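Local coordinates for thioredoxin-like protein (Bacteroides caccae ATCC 43185, PDB 4YOD) that is of unknown exact function but, with its thioredoxin-like domain joined to a helical domain, probably acts as a thiol-disulfide oxidoreductase, at residues W39-Y49 / T82-V92. Residues are numbered along the deposited sequence; the frame is centred on the assembly and turned at random.
Sequences WDNVNFADTNY and TIDRTNVDKKV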
# COMPACT_ATOMS: atom_id res chain seq x y z
N TRP A 39 -20.45 12.63 -3.59
CA TRP A 39 -20.12 13.74 -4.48
C TRP A 39 -21.29 14.26 -5.31
O TRP A 39 -21.06 15.09 -6.20
CB TRP A 39 -18.98 13.28 -5.43
CG TRP A 39 -17.71 12.90 -4.71
CD1 TRP A 39 -17.29 11.64 -4.41
CD2 TRP A 39 -16.74 13.80 -4.14
NE1 TRP A 39 -16.08 11.69 -3.75
CE2 TRP A 39 -15.73 13.00 -3.56
CE3 TRP A 39 -16.61 15.20 -4.10
CZ2 TRP A 39 -14.60 13.55 -2.94
CZ3 TRP A 39 -15.49 15.75 -3.47
CH2 TRP A 39 -14.51 14.93 -2.89
N ASP A 40 -22.51 13.81 -5.04
CA ASP A 40 -23.72 14.18 -5.78
C ASP A 40 -23.98 15.70 -5.88
O ASP A 40 -24.51 16.14 -6.90
CB ASP A 40 -24.96 13.54 -5.12
CG ASP A 40 -25.22 12.08 -5.47
OD1 ASP A 40 -24.31 11.43 -6.04
OD2 ASP A 40 -26.34 11.60 -5.19
N ASN A 41 -23.61 16.49 -4.85
CA ASN A 41 -23.88 17.93 -4.83
C ASN A 41 -22.67 18.77 -5.24
O ASN A 41 -22.66 19.99 -5.05
CB ASN A 41 -24.38 18.35 -3.45
CG ASN A 41 -25.70 17.71 -3.12
OD1 ASN A 41 -26.43 17.23 -4.00
ND2 ASN A 41 -26.03 17.66 -1.86
N VAL A 42 -21.70 18.14 -5.89
CA VAL A 42 -20.48 18.79 -6.35
C VAL A 42 -20.53 18.96 -7.89
O VAL A 42 -20.98 18.06 -8.60
CB VAL A 42 -19.24 17.98 -5.87
CG1 VAL A 42 -17.94 18.45 -6.52
CG2 VAL A 42 -19.13 18.04 -4.34
N ASN A 43 -20.08 20.13 -8.38
CA ASN A 43 -19.96 20.45 -9.80
C ASN A 43 -18.50 20.34 -10.14
O ASN A 43 -17.72 21.24 -9.80
CB ASN A 43 -20.50 21.89 -10.09
CG ASN A 43 -20.35 22.33 -11.54
OD1 ASN A 43 -19.93 21.56 -12.42
ND2 ASN A 43 -20.72 23.57 -11.83
N PHE A 44 -18.09 19.22 -10.79
CA PHE A 44 -16.68 19.03 -11.14
C PHE A 44 -16.19 19.91 -12.32
O PHE A 44 -15.00 19.90 -12.62
CB PHE A 44 -16.38 17.56 -11.39
CG PHE A 44 -16.34 16.73 -10.13
CD1 PHE A 44 -15.46 17.05 -9.10
CD2 PHE A 44 -17.17 15.63 -9.98
CE1 PHE A 44 -15.40 16.26 -7.94
CE2 PHE A 44 -17.10 14.83 -8.83
CZ PHE A 44 -16.22 15.16 -7.81
N ALA A 45 -17.07 20.69 -12.92
CA ALA A 45 -16.71 21.63 -13.98
C ALA A 45 -16.53 23.06 -13.40
O ALA A 45 -16.23 23.99 -14.16
CB ALA A 45 -17.77 21.63 -15.06
N ASP A 46 -16.69 23.22 -12.06
CA ASP A 46 -16.61 24.48 -11.32
C ASP A 46 -15.15 24.88 -10.92
O ASP A 46 -14.20 24.13 -11.13
CB ASP A 46 -17.49 24.38 -10.06
CG ASP A 46 -18.21 25.65 -9.61
OD1 ASP A 46 -17.82 26.75 -10.07
OD2 ASP A 46 -19.13 25.54 -8.77
N THR A 47 -15.00 26.08 -10.29
CA THR A 47 -13.73 26.68 -9.87
C THR A 47 -13.40 26.39 -8.37
O THR A 47 -12.58 27.10 -7.79
CB THR A 47 -13.75 28.21 -10.20
OG1 THR A 47 -12.48 28.80 -9.93
CG2 THR A 47 -14.86 28.99 -9.45
N ASN A 48 -14.00 25.32 -7.78
CA ASN A 48 -13.81 24.93 -6.37
C ASN A 48 -12.41 24.33 -6.10
O ASN A 48 -12.11 23.96 -4.96
CB ASN A 48 -14.93 23.96 -5.90
CG ASN A 48 -15.01 22.60 -6.59
OD1 ASN A 48 -14.09 21.79 -6.54
ND2 ASN A 48 -16.18 22.28 -7.11
N TYR A 49 -11.55 24.24 -7.11
CA TYR A 49 -10.20 23.70 -6.93
C TYR A 49 -9.19 24.85 -6.69
O TYR A 49 -8.16 24.63 -6.06
CB TYR A 49 -9.79 22.81 -8.12
CG TYR A 49 -9.61 23.51 -9.44
CD1 TYR A 49 -10.69 24.14 -10.07
CD2 TYR A 49 -8.39 23.49 -10.11
CE1 TYR A 49 -10.53 24.79 -11.29
CE2 TYR A 49 -8.23 24.12 -11.34
CZ TYR A 49 -9.30 24.76 -11.94
OH TYR A 49 -9.16 25.40 -13.15
N THR A 82 -16.11 8.29 -9.36
CA THR A 82 -15.76 9.66 -8.93
C THR A 82 -14.69 10.24 -9.86
O THR A 82 -14.89 11.34 -10.37
CB THR A 82 -15.35 9.67 -7.45
OG1 THR A 82 -16.47 9.25 -6.69
CG2 THR A 82 -14.87 11.03 -6.98
N ILE A 83 -13.59 9.49 -10.12
CA ILE A 83 -12.53 9.95 -11.03
C ILE A 83 -13.10 10.17 -12.45
O ILE A 83 -12.80 11.21 -13.05
CB ILE A 83 -11.27 9.01 -11.07
CG1 ILE A 83 -10.71 8.72 -9.64
CG2 ILE A 83 -10.18 9.58 -11.99
CD1 ILE A 83 -10.32 9.95 -8.71
N ASP A 84 -13.96 9.25 -12.95
CA ASP A 84 -14.57 9.35 -14.29
C ASP A 84 -15.34 10.66 -14.43
O ASP A 84 -15.27 11.31 -15.48
CB ASP A 84 -15.51 8.17 -14.57
CG ASP A 84 -14.82 6.85 -14.86
OD1 ASP A 84 -13.57 6.84 -15.00
OD2 ASP A 84 -15.52 5.81 -14.94
N ARG A 85 -16.05 11.06 -13.37
CA ARG A 85 -16.81 12.32 -13.34
C ARG A 85 -15.91 13.54 -13.52
O ARG A 85 -16.38 14.54 -14.04
CB ARG A 85 -17.57 12.46 -12.01
CG ARG A 85 -18.90 11.69 -11.96
CD ARG A 85 -19.74 12.14 -10.76
NE ARG A 85 -20.22 13.52 -10.94
CZ ARG A 85 -20.67 14.31 -9.96
NH1 ARG A 85 -20.73 13.85 -8.72
NH2 ARG A 85 -21.05 15.55 -10.22
N THR A 86 -14.64 13.48 -13.07
CA THR A 86 -13.75 14.65 -13.12
C THR A 86 -13.21 14.91 -14.54
O THR A 86 -12.62 15.96 -14.77
CB THR A 86 -12.62 14.55 -12.09
OG1 THR A 86 -11.66 13.62 -12.52
CG2 THR A 86 -13.12 14.22 -10.69
N ASN A 87 -13.44 13.97 -15.49
CA ASN A 87 -13.06 14.11 -16.91
C ASN A 87 -13.77 15.31 -17.57
O ASN A 87 -13.40 15.69 -18.68
CB ASN A 87 -13.39 12.83 -17.67
CG ASN A 87 -12.36 11.76 -17.47
OD1 ASN A 87 -11.18 11.94 -17.76
ND2 ASN A 87 -12.77 10.63 -16.97
N VAL A 88 -14.75 15.91 -16.90
CA VAL A 88 -15.46 17.10 -17.42
C VAL A 88 -14.52 18.33 -17.52
O VAL A 88 -14.82 19.27 -18.27
CB VAL A 88 -16.73 17.45 -16.61
CG1 VAL A 88 -17.82 16.40 -16.84
CG2 VAL A 88 -16.43 17.62 -15.13
N ASP A 89 -13.42 18.35 -16.76
CA ASP A 89 -12.48 19.47 -16.77
C ASP A 89 -11.09 18.93 -16.47
O ASP A 89 -10.86 18.36 -15.40
CB ASP A 89 -12.90 20.55 -15.74
CG ASP A 89 -12.10 21.84 -15.82
OD1 ASP A 89 -10.88 21.80 -15.57
OD2 ASP A 89 -12.72 22.91 -16.07
N LYS A 90 -10.16 19.10 -17.42
CA LYS A 90 -8.78 18.60 -17.31
C LYS A 90 -8.06 19.10 -16.05
O LYS A 90 -7.34 18.34 -15.42
CB LYS A 90 -7.98 18.99 -18.57
CG LYS A 90 -6.62 18.33 -18.65
CD LYS A 90 -6.03 18.40 -20.06
CE LYS A 90 -4.56 18.05 -20.12
NZ LYS A 90 -4.21 16.90 -19.24
N LYS A 91 -8.24 20.37 -15.68
CA LYS A 91 -7.60 20.93 -14.49
C LYS A 91 -8.16 20.32 -13.16
O LYS A 91 -7.41 20.14 -12.20
CB LYS A 91 -7.71 22.44 -14.48
CG LYS A 91 -6.85 23.11 -15.55
CD LYS A 91 -6.84 24.63 -15.43
CE LYS A 91 -6.18 25.29 -16.62
NZ LYS A 91 -6.36 26.77 -16.61
N VAL A 92 -9.47 19.98 -13.13
CA VAL A 92 -10.11 19.35 -11.97
C VAL A 92 -9.65 17.87 -11.88
O VAL A 92 -9.33 17.38 -10.79
CB VAL A 92 -11.65 19.50 -11.99
CG1 VAL A 92 -12.29 18.77 -10.81
CG2 VAL A 92 -12.03 20.98 -11.95
O HOH W 1 -19.95 17.40 -12.41
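The ring of F44 lies between two aliphatic groups: the methyl CG2 of T86 sits over the centre of one face, 4.0 Å from the centroid, and CG1 of V42 covers the opposite face nearer the rim, while NE of R85 lies in plane at the edge. The contact packs the loop between helices 27-37 and 53-66 against the junction of helices 72-85 and 90-105, within the all-helical DUF5106 region. A flat, apolar phenyl suits a place with a methyl over each face, and F44 reaches it because its CG stands anti to the carbonyl carbon (chi1 -74°). With an alanine in place of F44, the T86 methyl and the face of the R85 guanidinium would probably lose the surface they rest on, and a gap would open between loop and helix junction. The guanidinium of R85 rests one face on CD2 of F44, its plane 67° from the ring, and spends its edge on the loop backbone. NH1 donates to W39 O at 2.8 Å from above the carbonyl plane, on the face opposite V42 N, which closes a type I turn on the same oxygen; NH2 reaches V42 O at 3.0 Å. Arginine fits because one planar group can join two carbonyls of a turn. At one flank, T82 CG2 makes a CH-pi contact with the five-membered ring of W39, whose other neighbours include Y63; T82 OG1 bonds to A78 O. At the other flank, CG2 of the branched V92 lies over a face of Y49, 4.3 Å from its centroid. A water accepts from both F44 N and R85 NH2, 3.1 Å from each nitrogen.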